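Local structure of 3-phosphoshikimate 1-carboxyvinyltransferase (Streptomyces sviceus, 7M0O) at residues S3-L15 / Y217-F229. The protein probably transfers the enolpyruvyl group of phosphoenolpyruvate to the 5-hydroxyl of shikimate-3-phosphate, releasing phosphate, a step on the way to chorismate. Sequence-based numbering, arbitrary orientation.
Sequences SLPGSKSITARAL and YAIEPDASTASYF
Pro5 O accepts from Asp222 N and Ser7 N gives its hydrogen to Glu220 O (2.9 Å), two bonds that bridge Gly6 to Pro221 where the chain crossings between the globular domains of the EPSP synthase fold run side by side. Gly6, with no side chain, suits this place, since a CB would come within 3.2 Å of Ile219 CG2. Each crossing leads into a helix, and the helices diverge into different domains. Leu4 is the bump on one side: CD1 settles on Ala226, whose small methyl makes the hollow, while CD2 sits 3.8 Å above a face of the Phe229 ring, offset toward its rim. Cutting Leu4 back to an alanine removes both methyls and would probably open a gap between residues 3-7 and helix 223-235. On the other side Ile219 is the bump: with CG1 beside the backbone N (chi1 -60°) and chi2 (-56°) turning CD1 back, that methyl lies between Ile10 CG2 and the small Ala14, tight against its CB at 3.5 Å. The edge of the Tyr217 ring meets Ile10 CG2. Ser7 OG accepts from Ile10 N and Asp222 OD1 from Thr225 N, short polar side chains capping helices 8-20 and 223-235; Lys8, Ser9 and Arg13 are predicted to bind shikimate-3-phosphate. A water joins the helix starts, accepting from Lys8 N and donating to Asp222 OD2 at 2.6 Å.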
loop_
_atom_site.group_PDB
_atom_site.type_symbol
_atom_site.label_atom_id
_atom_site.label_comp_id
_atom_site.label_asym_id
_atom_site.label_seq_id
_atom_site.Cartn_x
_atom_site.Cartn_y
_atom_site.Cartn_z
ATOM N N SER A 3 -4.324 16.963 -3.769
ATOM C CA SER A 3 -3.661 16.273 -2.663
ATOM C C SER A 3 -4.008 14.784 -2.667
ATOM O O SER A 3 -5.133 14.380 -2.340
ATOM C CB SER A 3 -4.038 16.902 -1.327
ATOM O OG SER A 3 -2.980 16.771 -0.390
ATOM N N LEU A 4 -3.033 13.984 -3.049
ATOM C CA LEU A 4 -3.251 12.566 -3.264
ATOM C C LEU A 4 -3.298 11.820 -1.931
ATOM O O LEU A 4 -2.616 12.193 -0.976
ATOM C CB LEU A 4 -2.146 11.989 -4.145
ATOM C CG LEU A 4 -2.114 12.531 -5.584
ATOM C CD1 LEU A 4 -0.956 11.893 -6.346
ATOM C CD2 LEU A 4 -3.451 12.278 -6.297
ATOM N N PRO A 5 -4.101 10.760 -1.852
ATOM C CA PRO A 5 -4.312 10.092 -0.562
ATOM C C PRO A 5 -3.089 9.316 -0.099
ATOM O O PRO A 5 -2.317 8.787 -0.900
ATOM C CB PRO A 5 -5.488 9.150 -0.837
ATOM C CG PRO A 5 -5.463 8.935 -2.307
ATOM C CD PRO A 5 -4.974 10.221 -2.905
ATOM N N GLY A 6 -2.951 9.236 1.226
ATOM C CA GLY A 6 -1.881 8.450 1.810
ATOM C C GLY A 6 -2.000 6.977 1.467
ATOM O O GLY A 6 -3.083 6.463 1.170
ATOM N N SER A 7 -0.859 6.293 1.539
ATOM C CA SER A 7 -0.805 4.856 1.320
ATOM C C SER A 7 -1.605 4.137 2.401
ATOM O O SER A 7 -1.442 4.412 3.595
ATOM C CB SER A 7 0.648 4.368 1.323
ATOM O OG SER A 7 0.723 3.000 1.727
ATOM N N LYS A 8 -2.491 3.232 1.970
ATOM C CA LYS A 8 -3.297 2.476 2.930
ATOM C C LYS A 8 -2.425 1.560 3.784
ATOM O O LYS A 8 -2.566 1.519 5.016
ATOM C CB LYS A 8 -4.370 1.678 2.193
ATOM C CG LYS A 8 -5.006 0.570 3.036
ATOM C CD LYS A 8 -5.743 1.130 4.247
ATOM C CE LYS A 8 -6.433 0.010 5.044
ATOM N NZ LYS A 8 -5.457 -0.955 5.633
ATOM N N SER A 9 -1.533 0.797 3.152
ATOM C CA SER A 9 -0.750 -0.160 3.928
ATOM C C SER A 9 0.267 0.540 4.825
ATOM O O SER A 9 0.581 0.040 5.910
ATOM C CB SER A 9 -0.050 -1.160 3.006
ATOM O OG SER A 9 0.888 -0.525 2.171
ATOM N N ILE A 10 0.792 1.690 4.405
ATOM C CA ILE A 10 1.690 2.424 5.291
ATOM C C ILE A 10 0.907 3.029 6.458
ATOM O O ILE A 10 1.369 3.007 7.606
ATOM C CB ILE A 10 2.487 3.478 4.506
ATOM C CG1 ILE A 10 3.499 2.766 3.601
ATOM C CG2 ILE A 10 3.190 4.447 5.478
ATOM C CD1 ILE A 10 4.251 3.677 2.626
ATOM N N THR A 11 -0.303 3.534 6.202
ATOM C CA THR A 11 -1.099 4.092 7.291
ATOM C C THR A 11 -1.392 3.022 8.338
ATOM O O THR A 11 -1.311 3.282 9.546
ATOM C CB THR A 11 -2.405 4.713 6.753
ATOM O OG1 THR A 11 -2.110 5.808 5.860
ATOM C CG2 THR A 11 -3.265 5.239 7.904
ATOM N N ALA A 12 -1.657 1.798 7.885
ATOM C CA ALA A 12 -1.994 0.700 8.792
ATOM C C ALA A 12 -0.838 0.370 9.724
ATOM O O ALA A 12 -1.016 0.283 10.948
ATOM C CB ALA A 12 -2.378 -0.533 7.973
ATOM N N ARG A 13 0.349 0.130 9.154
ATOM C CA ARG A 13 1.534 -0.106 9.978
ATOM C C ARG A 13 1.790 1.059 10.930
ATOM O O ARG A 13 2.137 0.849 12.099
ATOM C CB ARG A 13 2.766 -0.326 9.097
ATOM C CG ARG A 13 2.741 -1.517 8.127
ATOM C CD ARG A 13 4.019 -1.409 7.302
ATOM N NE ARG A 13 4.225 -2.411 6.257
ATOM C CZ ARG A 13 3.817 -2.293 4.995
ATOM N NH1 ARG A 13 3.129 -1.228 4.588
ATOM N NH2 ARG A 13 4.098 -3.253 4.132
ATOM N N ALA A 14 1.655 2.297 10.441
ATOM C CA ALA A 14 1.965 3.463 11.272
ATOM C C ALA A 14 1.031 3.575 12.471
ATOM O O ALA A 14 1.446 4.051 13.537
ATOM C CB ALA A 14 1.889 4.743 10.440
ATOM N N LEU A 15 -0.243 3.194 12.298
ATOM C CA LEU A 15 -1.195 3.233 13.413
ATOM C C LEU A 15 -0.799 2.248 14.508
ATOM O O LEU A 15 -0.903 2.559 15.704
ATOM C CB LEU A 15 -2.610 2.919 12.918
ATOM C CG LEU A 15 -3.326 4.033 12.174
ATOM C CD1 LEU A 15 -4.610 3.523 11.540
ATOM C CD2 LEU A 15 -3.628 5.145 13.126
ATOM N N TYR A 217 5.851 10.929 12.286
ATOM C CA TYR A 217 5.996 10.061 11.122
ATOM C C TYR A 217 5.017 10.504 10.047
ATOM O O TYR A 217 3.799 10.456 10.255
ATOM C CB TYR A 217 5.782 8.578 11.466
ATOM C CG TYR A 217 6.156 7.702 10.292
ATOM C CD1 TYR A 217 7.485 7.372 10.039
ATOM C CD2 TYR A 217 5.187 7.262 9.402
ATOM C CE1 TYR A 217 7.826 6.606 8.933
ATOM C CE2 TYR A 217 5.514 6.503 8.300
ATOM C CZ TYR A 217 6.832 6.178 8.070
ATOM O OH TYR A 217 7.147 5.419 6.964
ATOM N N ALA A 218 5.551 10.941 8.911
ATOM C CA ALA A 218 4.748 11.355 7.769
ATOM C C ALA A 218 4.431 10.151 6.886
ATOM O O ALA A 218 5.340 9.404 6.494
ATOM C CB ALA A 218 5.488 12.422 6.959
ATOM N N ILE A 219 3.149 9.989 6.561
ATOM C CA ILE A 219 2.682 8.913 5.688
ATOM C C ILE A 219 2.850 9.346 4.238
ATOM O O ILE A 219 2.361 10.413 3.834
ATOM C CB ILE A 219 1.214 8.564 5.983
ATOM C CG1 ILE A 219 1.043 8.105 7.434
ATOM C CG2 ILE A 219 0.694 7.507 4.972
ATOM C CD1 ILE A 219 1.916 6.973 7.771
ATOM N N GLU A 220 3.522 8.510 3.449
ATOM C CA GLU A 220 3.702 8.809 2.024
ATOM C C GLU A 220 2.374 8.706 1.276
ATOM O O GLU A 220 1.584 7.791 1.529
ATOM C CB GLU A 220 4.696 7.842 1.375
ATOM C CG GLU A 220 6.137 8.054 1.754
ATOM C CD GLU A 220 7.057 6.939 1.260
ATOM O OE1 GLU A 220 6.704 6.191 0.306
ATOM O OE2 GLU A 220 8.151 6.812 1.842
ATOM N N PRO A 221 2.108 9.614 0.338
ATOM C CA PRO A 221 1.015 9.378 -0.609
ATOM C C PRO A 221 1.277 8.104 -1.396
ATOM O O PRO A 221 2.424 7.721 -1.633
ATOM C CB PRO A 221 1.053 10.614 -1.521
ATOM C CG PRO A 221 1.813 11.646 -0.727
ATOM C CD PRO A 221 2.789 10.901 0.113
ATOM N N ASP A 222 0.205 7.441 -1.802
ATOM C CA ASP A 222 0.359 6.237 -2.605
ATOM C C ASP A 222 1.111 6.565 -3.892
ATOM O O ASP A 222 0.660 7.381 -4.706
ATOM C CB ASP A 222 -1.007 5.623 -2.913
ATOM C CG ASP A 222 -0.902 4.230 -3.496
ATOM O OD1 ASP A 222 -0.414 4.092 -4.637
ATOM O OD2 ASP A 222 -1.333 3.268 -2.826
ATOM N N ALA A 223 2.264 5.927 -4.065
ATOM C CA ALA A 223 3.123 6.229 -5.205
ATOM C C ALA A 223 2.617 5.609 -6.500
ATOM O O ALA A 223 2.900 6.129 -7.586
ATOM C CB ALA A 223 4.555 5.761 -4.923
ATOM N N SER A 224 1.887 4.497 -6.413
ATOM C CA SER A 224 1.273 3.918 -7.604
ATOM C C SER A 224 0.176 4.827 -8.138
ATOM O O SER A 224 0.085 5.074 -9.344
ATOM C CB SER A 224 0.709 2.535 -7.264
ATOM O OG SER A 224 1.679 1.739 -6.613
ATOM N N THR A 225 -0.649 5.357 -7.235
ATOM C CA THR A 225 -1.635 6.367 -7.603
ATOM C C THR A 225 -0.963 7.608 -8.179
ATOM O O THR A 225 -1.463 8.206 -9.139
ATOM C CB THR A 225 -2.462 6.724 -6.369
ATOM O OG1 THR A 225 -3.244 5.587 -6.001
ATOM C CG2 THR A 225 -3.378 7.923 -6.633
ATOM N N ALA A 226 0.196 7.988 -7.630
ATOM C CA ALA A 226 0.885 9.175 -8.112
ATOM C C ALA A 226 1.392 9.015 -9.538
ATOM O O ALA A 226 1.558 10.026 -10.229
ATOM C CB ALA A 226 2.063 9.533 -7.197
ATOM N N SER A 227 1.607 7.780 -10.001
ATOM C CA SER A 227 2.224 7.588 -11.309
ATOM C C SER A 227 1.368 8.179 -12.413
ATOM O O SER A 227 1.909 8.714 -13.386
ATOM C CB SER A 227 2.482 6.092 -11.584
ATOM O OG SER A 227 1.312 5.354 -11.908
ATOM N N TYR A 228 0.034 8.133 -12.263
ATOM C CA TYR A 228 -0.838 8.654 -13.310
ATOM C C TYR A 228 -0.748 10.165 -13.398
ATOM O O TYR A 228 -0.817 10.724 -14.497
ATOM C CB TYR A 228 -2.296 8.223 -13.063
ATOM C CG TYR A 228 -2.363 6.752 -12.779
ATOM C CD1 TYR A 228 -2.162 5.828 -13.801
ATOM C CD2 TYR A 228 -2.560 6.286 -11.484
ATOM C CE1 TYR A 228 -2.178 4.473 -13.540
ATOM C CE2 TYR A 228 -2.577 4.922 -11.216
ATOM C CZ TYR A 228 -2.377 4.036 -12.244
ATOM O OH TYR A 228 -2.375 2.693 -11.969
ATOM N N PHE A 229 -0.545 10.834 -12.263
ATOM C CA PHE A 229 -0.484 12.288 -12.274
ATOM C C PHE A 229 0.890 12.756 -12.758
ATOM O O PHE A 229 0.981 13.694 -13.556
ATOM C CB PHE A 229 -0.863 12.818 -10.879
ATOM C CG PHE A 229 -2.297 12.498 -10.490
ATOM C CD1 PHE A 229 -3.299 13.446 -10.623
ATOM C CD2 PHE A 229 -2.651 11.224 -10.076
ATOM C CE1 PHE A 229 -4.626 13.138 -10.309
ATOM C CE2 PHE A 229 -3.964 10.902 -9.789
ATOM C CZ PHE A 229 -4.961 11.870 -9.901
HETATM O O HOH W 1 -1.947 8.759 -3.913
HETATM O O HOH W 2 -3.028 2.955 -0.931
#